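Local coordinates for protein-glutamate methylesterase/protein-glutamine glutaminase (Thermotoga maritima, PDB 3SFT), which probably removes methyl esters from specific methylglutamate residues of chemoreceptors, and deamidates certain of their glutamines, through this C-terminal catalytic domain of CheB, at residues P34-V40 / P74-A80; A66-V72 / K94-L99; I131-G136 / C161-P167. All coordinates share one frame; numbering follows the deposited sequence.

Contact 1 of 3, residues P34-V40 / P74-A80; sequences PAPIVVV and PGFVYIA
Ile37 and Val77 open a parallel pairing in which residues 37-39 and 76-80 exchange four backbone hydrogen bonds. Ile37 N gives its hydrogen to Phe76 O, and Ile37 O takes that of Tyr78 N; the pattern then moves on two residues, with Val39 N bound to Tyr78 O at 2.7 Å and Ala80 N to Val39 O at 2.9 Å. Weaker CA-H...O contacts fall between these bonds, as from Val77 CA to Ile37 O. Where the strands begin, a water donates to both Ala35 O and Phe76 O.

Apolar contacts gather on the face that carries Ile37, Val39, Val77 and Ile79. Ile79 is bent at its second torsion (chi2 -53°), which lays CD1 alongside Val39, 3.6 Å from Val39 CB. Val39 CG2 reaches back to Val77 CG1 at 3.9 Å. On the other face Pro36 CB meets the edge of the Tyr78 ring, whose OH is hydrogen-bonded to Lys73 N.

This pair belongs to the parallel sheet of the modified doubly wound catalytic domain: strand 9-14 flanks 37-41 on its far side, strand 62-65 flanks 76-79, and helix 112-123 covers Val38 and Val40.

Contact 2 of 3, residues A66-V72 / K94-L99; sequences AEDGEEV and KVFFFL
Phe97 stands between Ala66 and Val72 where the loop that follows strand 62-65 settles against one strand of the antiparallel hairpin 85-100. The loop makes a type II beta turn from Glu67 to Glu70, with Gly69 at positive phi. The tight part is a CH-pi sandwich: Ala66 CB sits over the centre of one ring face, and Val72 CG2 over the centre of the opposite face, 3.5 Å from the centroid. Val72 CG2 also touches Val95 CG1, while strand 85-91 supplies Leu86 and strand 76-79 supplies Tyr78, whose ring meets that of Phe97 edge-to-face. Backbone bonds hold the loop to the strand beside this ring. Phe97 N binds Glu70 O in the carbonyl plane at 2.9 Å, Val72 N binds Val95 O at 2.8 Å, and Gly69 N comes to Phe97 O from above the carbonyl plane.

The solvent side is looser. Glu71, its chain extended, reaches Lys94 at a slant in a long salt bridge, OE2 to NZ 3.9 Å, and its CB rests 3.7 Å from Phe96 CE1. Glu70 turns its carboxylate back into the loop: OE1 accepts the hydrogen of Glu67 N, and OE2 forms a salt bridge with Lys64, a partner it shares with Glu67. At the far end Asp68 places CG anti to its backbone N (chi1 -175°), bringing the carboxylate to the strand; Leu99 N donates to Asp68 OD1 at 3.0 Å, on the anti side and 26° out of the carboxylate plane.

Contact 3 of 3, residues I131-G136 / C161-P167; sequences ILTGMG and CVVFGMP
Thr133 grips the loop 161-165 through both its carbon and its oxygen. Its CB lies 3.8 Å from Cys161 CB and close to the sulfur. From there OG1, set opposite the backbone N (chi1 173°), points at two successive amides: Val162 N donates to it at 3.0 Å on a bent path, Val163 N at 3.1 Å almost straight (177°). The same hydroxyl is also hydrogen-bonded to Thr16 O, tying three pieces of chain together. A valine in its place would probably leave the amides of Val162 and Val163 without their shared acceptor and free that loop to shift.

The backbone continues the grip. Gly134 N binds Val163 O in the carbonyl plane at 2.8 Å, and Gly134 O receives Met166 N at 2.8 Å from above its plane, with a weak bond from Gly165 N. Gly134 adopts backbone angles that call for glycine, and Gly165 lies close against Gly134 O. Met135 CG packs against Val163 CG1.

Met166 threads along the other loop: CB faces Leu132 O, CG lies 3.3 Å from Met135 O, and SD keeps near that carbonyl. The last torsion is nearly eclipsed (chi3 8°), so the placement of the methyl CE near Leu132 O is less certain. The side chain is close to Ser15 and His42, predicted catalytic residues.

Thus the loop leaving strand 127-131 is joined to the start of helix 166-172 at the C-terminal ends of the parallel strands, where alpha/beta folds related to the doubly wound type characteristically place their active site.

In the fold
Along the chain from the N terminus, after strand 9-14 and helix 18-22, strand 37-41 is the first to enter a contact; contact 1 brings back strand 76-79 after an excursion through helix 48-58 and strand 62-65. Within that excursion lies the loop 66-72, which contact 2 binds to residues 94-99, so the two closures cross rather than nest. They also touch: Ile79 O lies 2.9 Å from Ala66 N, probably hydrogen-bonded, which joins loop 66-72, and through it the hairpin 85-100, to the parallel sheet. Contact 3 comes later in series, closing the chain across helix 140-148 and strand 152-156. It lies on the opposite side of the chain's centre, its centre about 20 Å from that of contact 1.

Contact 1 of 3, residues P34-V40 / P74-A80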
loop_
_atom_site.group_PDB
_atom_site.type_symbol
_atom_site.label_atom_id
_atom_site.label_comp_id
_atom_site.label_asym_id
_atom_site.label_seq_id
_atom_site.Cartn_x
_atom_site.Cartn_y
_atom_site.Cartn_z
ATOM N N PRO A 34 -9.802 -7.826 -8.845
ATOM C CA PRO A 34 -8.890 -8.963 -9.037
ATOM C C PRO A 34 -7.514 -8.988 -8.365
ATOM O O PRO A 34 -6.818 -10.005 -8.434
ATOM C CB PRO A 34 -8.763 -9.031 -10.554
ATOM C CG PRO A 34 -8.793 -7.593 -10.938
ATOM C CD PRO A 34 -9.936 -7.057 -10.097
ATOM N N ALA A 35 -7.109 -7.895 -7.730
ATOM C CA ALA A 35 -5.805 -7.872 -7.080
ATOM C C ALA A 35 -5.917 -7.560 -5.604
ATOM O O ALA A 35 -6.683 -6.688 -5.208
ATOM C CB ALA A 35 -4.894 -6.850 -7.755
ATOM N N PRO A 36 -5.189 -8.302 -4.759
ATOM C CA PRO A 36 -5.259 -8.022 -3.321
ATOM C C PRO A 36 -4.632 -6.650 -3.066
ATOM O O PRO A 36 -3.751 -6.220 -3.813
ATOM C CB PRO A 36 -4.425 -9.147 -2.712
ATOM C CG PRO A 36 -3.467 -9.510 -3.809
ATOM C CD PRO A 36 -4.326 -9.463 -5.032
ATOM N N ILE A 37 -5.134 -5.936 -2.066
ATOM C CA ILE A 37 -4.597 -4.617 -1.740
ATOM C C ILE A 37 -4.015 -4.624 -0.331
ATOM O O ILE A 37 -4.625 -5.156 0.598
ATOM C CB ILE A 37 -5.682 -3.520 -1.840
ATOM C CG1 ILE A 37 -6.260 -3.482 -3.256
ATOM C CG2 ILE A 37 -5.102 -2.159 -1.467
ATOM C CD1 ILE A 37 -7.383 -2.499 -3.436
ATOM N N VAL A 38 -2.812 -4.078 -0.194
ATOM C CA VAL A 38 -2.135 -4.001 1.097
ATOM C C VAL A 38 -1.910 -2.531 1.439
ATOM O O VAL A 38 -1.392 -1.764 0.622
ATOM C CB VAL A 38 -0.770 -4.733 1.064
ATOM C CG1 VAL A 38 -0.093 -4.645 2.420
ATOM C CG2 VAL A 38 -0.962 -6.192 0.656
ATOM N N VAL A 39 -2.328 -2.130 2.632
ATOM C CA VAL A 39 -2.167 -0.748 3.052
ATOM C C VAL A 39 -1.283 -0.631 4.285
ATOM O O VAL A 39 -1.548 -1.262 5.303
ATOM C CB VAL A 39 -3.540 -0.091 3.371
ATOM C CG1 VAL A 39 -3.341 1.330 3.890
ATOM C CG2 VAL A 39 -4.425 -0.083 2.132
ATOM N N VAL A 40 -0.217 0.156 4.170
ATOM C CA VAL A 40 0.691 0.407 5.279
ATOM C C VAL A 40 0.519 1.882 5.645
ATOM O O VAL A 40 1.030 2.772 4.965
ATOM C CB VAL A 40 2.172 0.138 4.909
ATOM C CG1 VAL A 40 3.063 0.425 6.100
ATOM C CG2 VAL A 40 2.362 -1.311 4.456
ATOM N N PRO A 74 -7.349 -11.812 -3.370
ATOM C CA PRO A 74 -8.036 -10.708 -4.050
ATOM C C PRO A 74 -9.406 -10.503 -3.392
ATOM O O PRO A 74 -9.956 -11.423 -2.784
ATOM C CB PRO A 74 -8.161 -11.214 -5.492
ATOM C CG PRO A 74 -8.194 -12.708 -5.340
ATOM C CD PRO A 74 -7.132 -12.944 -4.293
ATOM N N GLY A 75 -9.940 -9.292 -3.501
ATOM C CA GLY A 75 -11.219 -8.987 -2.886
ATOM C C GLY A 75 -11.057 -8.497 -1.455
ATOM O O GLY A 75 -12.039 -8.193 -0.787
ATOM N N PHE A 76 -9.815 -8.435 -0.981
ATOM C CA PHE A 76 -9.513 -7.977 0.373
ATOM C C PHE A 76 -8.544 -6.795 0.373
ATOM O O PHE A 76 -7.740 -6.628 -0.549
ATOM C CB PHE A 76 -8.870 -9.096 1.195
ATOM C CG PHE A 76 -9.800 -10.222 1.544
ATOM C CD1 PHE A 76 -10.444 -10.244 2.779
ATOM C CD2 PHE A 76 -10.009 -11.277 0.657
ATOM C CE1 PHE A 76 -11.284 -11.304 3.131
ATOM C CE2 PHE A 76 -10.848 -12.345 0.997
ATOM C CZ PHE A 76 -11.486 -12.357 2.237
ATOM N N VAL A 77 -8.630 -5.988 1.427
ATOM C CA VAL A 77 -7.760 -4.843 1.632
ATOM C C VAL A 77 -7.198 -5.082 3.033
ATOM O O VAL A 77 -7.946 -5.148 4.012
ATOM C CB VAL A 77 -8.544 -3.509 1.564
ATOM C CG1 VAL A 77 -7.609 -2.323 1.821
ATOM C CG2 VAL A 77 -9.195 -3.361 0.196
ATOM N N TYR A 78 -5.890 -5.308 3.107
ATOM C CA TYR A 78 -5.232 -5.591 4.377
ATOM C C TYR A 78 -4.480 -4.395 4.960
ATOM O O TYR A 78 -3.621 -3.816 4.301
ATOM C CB TYR A 78 -4.264 -6.761 4.209
ATOM C CG TYR A 78 -4.870 -8.002 3.586
ATOM C CD1 TYR A 78 -5.500 -8.966 4.375
ATOM C CD2 TYR A 78 -4.795 -8.221 2.210
ATOM C CE1 TYR A 78 -6.040 -10.117 3.809
ATOM C CE2 TYR A 78 -5.330 -9.370 1.633
ATOM C CZ TYR A 78 -5.951 -10.313 2.438
ATOM O OH TYR A 78 -6.480 -11.447 1.880
ATOM N N ILE A 79 -4.807 -4.041 6.201
ATOM C CA ILE A 79 -4.159 -2.930 6.890
ATOM C C ILE A 79 -3.038 -3.514 7.752
ATOM O O ILE A 79 -3.275 -4.430 8.544
ATOM C CB ILE A 79 -5.150 -2.177 7.825
ATOM C CG1 ILE A 79 -6.399 -1.723 7.058
ATOM C CG2 ILE A 79 -4.461 -1.011 8.493
ATOM C CD1 ILE A 79 -6.126 -0.922 5.790
ATOM N N ALA A 80 -1.819 -3.005 7.591
ATOM C CA ALA A 80 -0.691 -3.503 8.376
ATOM C C ALA A 80 -0.869 -3.179 9.865
ATOM O O ALA A 80 -1.171 -2.046 10.223
ATOM C CB ALA A 80 0.617 -2.914 7.853
HETATM O O HOH W 1 -8.604 -6.851 -3.298
#

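Contact 2 of 3, residues A66-V72 / K94-L99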
loop_
_atom_site.group_PDB
_atom_site.type_symbol
_atom_site.label_atom_id
_atom_site.label_comp_id
_atom_site.label_asym_id
_atom_site.label_seq_id
_atom_site.Cartn_x
_atom_site.Cartn_y
_atom_site.Cartn_z
ATOM N N ALA A 66 -4.089 -7.191 8.512
ATOM C CA ALA A 66 -3.317 -8.327 8.013
ATOM C C ALA A 66 -2.887 -9.178 9.197
ATOM O O ALA A 66 -2.515 -8.645 10.240
ATOM C CB ALA A 66 -2.091 -7.849 7.245
ATOM N N GLU A 67 -2.954 -10.499 9.037
ATOM C CA GLU A 67 -2.564 -11.427 10.099
ATOM C C GLU A 67 -1.373 -12.285 9.693
ATOM O O GLU A 67 -1.204 -12.624 8.518
ATOM C CB GLU A 67 -3.734 -12.333 10.487
ATOM C CG GLU A 67 -4.927 -11.592 11.050
ATOM C CD GLU A 67 -6.050 -12.526 11.449
ATOM O OE1 GLU A 67 -5.892 -13.244 12.462
ATOM O OE2 GLU A 67 -7.090 -12.541 10.750
ATOM N N ASP A 68 -0.557 -12.638 10.681
ATOM C CA ASP A 68 0.628 -13.451 10.464
ATOM C C ASP A 68 0.256 -14.823 9.887
ATOM O O ASP A 68 -0.630 -15.507 10.404
ATOM C CB ASP A 68 1.386 -13.599 11.783
ATOM C CG ASP A 68 2.695 -14.341 11.626
ATOM O OD1 ASP A 68 3.551 -13.899 10.836
ATOM O OD2 ASP A 68 2.868 -15.371 12.307
ATOM N N GLY A 69 0.903 -15.188 8.780
ATOM C CA GLY A 69 0.634 -16.461 8.135
ATOM C C GLY A 69 -0.613 -16.485 7.262
ATOM O O GLY A 69 -0.908 -17.500 6.633
ATOM N N GLU A 70 -1.350 -15.379 7.226
ATOM C CA GLU A 70 -2.568 -15.292 6.422
ATOM C C GLU A 70 -2.261 -15.235 4.925
ATOM O O GLU A 70 -1.278 -14.619 4.506
ATOM C CB GLU A 70 -3.386 -14.061 6.835
ATOM C CG GLU A 70 -4.675 -13.839 6.035
ATOM C CD GLU A 70 -5.459 -12.603 6.479
ATOM O OE1 GLU A 70 -4.889 -11.727 7.161
ATOM O OE2 GLU A 70 -6.655 -12.505 6.139
ATOM N N GLU A 71 -3.099 -15.895 4.128
ATOM C CA GLU A 71 -2.940 -15.908 2.680
ATOM C C GLU A 71 -3.463 -14.604 2.077
ATOM O O GLU A 71 -4.578 -14.176 2.382
ATOM C CB GLU A 71 -3.690 -17.095 2.062
ATOM C CG GLU A 71 -3.360 -17.314 0.586
ATOM C CD GLU A 71 -4.196 -18.398 -0.078
ATOM O OE1 GLU A 71 -4.680 -19.319 0.622
ATOM O OE2 GLU A 71 -4.363 -18.323 -1.313
ATOM N N VAL A 72 -2.651 -13.977 1.229
ATOM C CA VAL A 72 -3.008 -12.722 0.571
ATOM C C VAL A 72 -3.948 -13.025 -0.600
ATOM O O VAL A 72 -3.523 -13.572 -1.613
ATOM C CB VAL A 72 -1.742 -12.013 0.058
ATOM C CG1 VAL A 72 -2.083 -10.648 -0.486
ATOM C CG2 VAL A 72 -0.719 -11.897 1.183
ATOM N N LYS A 94 1.477 -19.665 -3.728
ATOM C CA LYS A 94 0.587 -18.762 -2.999
ATOM C C LYS A 94 1.418 -17.729 -2.245
ATOM O O LYS A 94 2.622 -17.913 -2.052
ATOM C CB LYS A 94 -0.271 -19.538 -1.995
ATOM C CG LYS A 94 -1.251 -20.522 -2.603
ATOM C CD LYS A 94 -1.822 -21.416 -1.519
ATOM C CE LYS A 94 -2.708 -22.511 -2.090
ATOM N NZ LYS A 94 -3.997 -21.974 -2.588
ATOM N N VAL A 95 0.770 -16.651 -1.807
ATOM C CA VAL A 95 1.458 -15.595 -1.068
ATOM C C VAL A 95 0.870 -15.429 0.331
ATOM O O VAL A 95 -0.350 -15.389 0.505
ATOM C CB VAL A 95 1.421 -14.250 -1.828
ATOM C CG1 VAL A 95 2.168 -13.176 -1.039
ATOM C CG2 VAL A 95 2.063 -14.416 -3.201
ATOM N N PHE A 96 1.754 -15.342 1.321
ATOM C CA PHE A 96 1.350 -15.210 2.717
ATOM C C PHE A 96 2.043 -14.043 3.412
ATOM O O PHE A 96 3.156 -13.661 3.050
ATOM C CB PHE A 96 1.684 -16.505 3.481
ATOM C CG PHE A 96 1.008 -17.731 2.928
ATOM C CD1 PHE A 96 -0.229 -18.142 3.415
ATOM C CD2 PHE A 96 1.604 -18.472 1.910
ATOM C CE1 PHE A 96 -0.870 -19.273 2.896
ATOM C CE2 PHE A 96 0.969 -19.605 1.383
ATOM C CZ PHE A 96 -0.274 -20.003 1.881
ATOM N N PHE A 97 1.378 -13.488 4.421
ATOM C CA PHE A 97 1.934 -12.389 5.202
ATOM C C PHE A 97 2.791 -12.948 6.329
ATOM O O PHE A 97 2.621 -14.091 6.751
ATOM C CB PHE A 97 0.822 -11.582 5.887
ATOM C CG PHE A 97 -0.009 -10.753 4.959
ATOM C CD1 PHE A 97 0.566 -9.725 4.218
ATOM C CD2 PHE A 97 -1.378 -10.966 4.861
ATOM C CE1 PHE A 97 -0.213 -8.918 3.394
ATOM C CE2 PHE A 97 -2.165 -10.167 4.043
ATOM C CZ PHE A 97 -1.577 -9.136 3.306
ATOM N N PHE A 98 3.710 -12.131 6.816
ATOM C CA PHE A 98 4.522 -12.501 7.963
ATOM C C PHE A 98 4.880 -11.226 8.702
ATOM O O PHE A 98 5.086 -10.178 8.085
ATOM C CB PHE A 98 5.750 -13.363 7.608
ATOM C CG PHE A 98 6.853 -12.636 6.884
ATOM C CD1 PHE A 98 7.786 -11.881 7.585
ATOM C CD2 PHE A 98 7.009 -12.784 5.509
ATOM C CE1 PHE A 98 8.865 -11.287 6.928
ATOM C CE2 PHE A 98 8.084 -12.197 4.843
ATOM C CZ PHE A 98 9.013 -11.449 5.556
ATOM N N LEU A 99 4.810 -11.291 10.026
ATOM C CA LEU A 99 5.113 -10.143 10.861
ATOM C C LEU A 99 6.575 -10.168 11.268
ATOM O O LEU A 99 7.029 -11.053 11.993
ATOM C CB LEU A 99 4.183 -10.110 12.076
ATOM C CG LEU A 99 2.698 -9.962 11.721
ATOM C CD1 LEU A 99 1.849 -9.940 12.979
ATOM C CD2 LEU A 99 2.480 -8.691 10.911
#

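Contact 3 of 3, residues I131-G136 / C161-P167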
loop_
_atom_site.group_PDB
_atom_site.type_symbol
_atom_site.label_atom_id
_atom_site.label_comp_id
_atom_site.label_asym_id
_atom_site.label_seq_id
_atom_site.Cartn_x
_atom_site.Cartn_y
_atom_site.Cartn_z
ATOM N N ILE A 131 1.803 5.670 -3.455
ATOM C CA ILE A 131 2.327 6.442 -2.339
ATOM C C ILE A 131 1.464 7.672 -2.131
ATOM O O ILE A 131 1.438 8.586 -2.956
ATOM C CB ILE A 131 3.800 6.832 -2.576
ATOM C CG1 ILE A 131 4.619 5.574 -2.878
ATOM C CG2 ILE A 131 4.363 7.566 -1.367
ATOM C CD1 ILE A 131 4.526 4.503 -1.806
ATOM N N LEU A 132 0.753 7.672 -1.013
ATOM C CA LEU A 132 -0.157 8.751 -0.661
ATOM C C LEU A 132 0.446 9.795 0.266
ATOM O O LEU A 132 1.599 9.689 0.693
ATOM C CB LEU A 132 -1.408 8.161 0.003
ATOM C CG LEU A 132 -2.122 7.051 -0.771
ATOM C CD1 LEU A 132 -3.368 6.606 -0.001
ATOM C CD2 LEU A 132 -2.499 7.554 -2.159
ATOM N N THR A 133 -0.389 10.787 0.569
ATOM C CA THR A 133 -0.110 11.907 1.458
ATOM C C THR A 133 0.626 11.461 2.714
ATOM O O THR A 133 0.381 10.366 3.226
ATOM C CB THR A 133 -1.455 12.563 1.889
ATOM O OG1 THR A 133 -1.224 13.567 2.882
ATOM C CG2 THR A 133 -2.409 11.507 2.449
ATOM N N GLY A 134 1.522 12.316 3.206
ATOM C CA GLY A 134 2.276 11.997 4.405
ATOM C C GLY A 134 3.627 12.679 4.498
ATOM O O GLY A 134 4.170 13.153 3.499
ATOM N N MET A 135 4.163 12.744 5.713
ATOM C CA MET A 135 5.469 13.347 5.951
ATOM C C MET A 135 6.560 12.313 5.745
ATOM O O MET A 135 6.324 11.114 5.881
ATOM C CB MET A 135 5.591 13.860 7.386
ATOM C CG MET A 135 4.961 15.195 7.664
ATOM S SD MET A 135 5.292 15.795 9.346
ATOM C CE MET A 135 4.664 17.381 9.108
ATOM N N GLY A 136 7.760 12.786 5.433
ATOM C CA GLY A 136 8.882 11.885 5.256
ATOM C C GLY A 136 9.089 11.318 3.868
ATOM O O GLY A 136 8.469 11.748 2.893
ATOM N N CYS A 161 -3.570 15.912 -1.043
ATOM C CA CYS A 161 -2.709 15.608 0.098
ATOM C C CYS A 161 -2.839 16.601 1.240
ATOM O O CYS A 161 -3.039 17.797 1.024
ATOM C CB CYS A 161 -1.229 15.603 -0.313
ATOM S SG CYS A 161 -0.681 14.274 -1.389
ATOM N N VAL A 162 -2.704 16.098 2.460
ATOM C CA VAL A 162 -2.705 16.959 3.628
ATOM C C VAL A 162 -1.242 17.413 3.718
ATOM O O VAL A 162 -0.957 18.597 3.908
ATOM C CB VAL A 162 -3.145 16.208 4.899
ATOM C CG1 VAL A 162 -2.994 17.108 6.115
ATOM C CG2 VAL A 162 -4.603 15.782 4.759
ATOM N N VAL A 163 -0.331 16.465 3.489
ATOM C CA VAL A 163 1.110 16.721 3.490
ATOM C C VAL A 163 1.714 16.094 2.227
ATOM O O VAL A 163 1.695 14.877 2.048
ATOM C CB VAL A 163 1.820 16.146 4.743
ATOM C CG1 VAL A 163 3.315 16.349 4.626
ATOM C CG2 VAL A 163 1.326 16.844 6.007
ATOM N N PHE A 164 2.241 16.940 1.352
ATOM C CA PHE A 164 2.836 16.493 0.099
ATOM C C PHE A 164 4.315 16.199 0.307
ATOM O O PHE A 164 5.169 16.868 -0.266
ATOM C CB PHE A 164 2.657 17.588 -0.958
ATOM C CG PHE A 164 2.992 17.157 -2.362
ATOM C CD1 PHE A 164 2.430 16.007 -2.907
ATOM C CD2 PHE A 164 3.825 17.939 -3.159
ATOM C CE1 PHE A 164 2.689 15.648 -4.223
ATOM C CE2 PHE A 164 4.088 17.585 -4.480
ATOM C CZ PHE A 164 3.516 16.436 -5.010
ATOM N N GLY A 165 4.617 15.234 1.167
ATOM C CA GLY A 165 6.001 14.882 1.422
ATOM C C GLY A 165 6.354 13.550 0.796
ATOM O O GLY A 165 7.218 13.482 -0.078
ATOM N N MET A 166 5.673 12.491 1.228
ATOM C CA MET A 166 5.926 11.152 0.705
ATOM C C MET A 166 5.780 11.055 -0.812
ATOM O O MET A 166 6.664 10.521 -1.481
ATOM C CB MET A 166 5.077 10.105 1.441
ATOM C CG MET A 166 5.543 9.897 2.890
ATOM S SD MET A 166 4.581 8.775 3.937
ATOM C CE MET A 166 3.434 8.060 2.748
ATOM N N PRO A 167 4.674 11.585 -1.380
ATOM C CA PRO A 167 4.508 11.514 -2.837
ATOM C C PRO A 167 5.575 12.347 -3.556
ATOM O O PRO A 167 6.133 11.921 -4.575
ATOM C CB PRO A 167 3.118 12.116 -3.053
ATOM C CG PRO A 167 2.403 11.821 -1.765
ATOM C CD PRO A 167 3.462 12.138 -0.745
#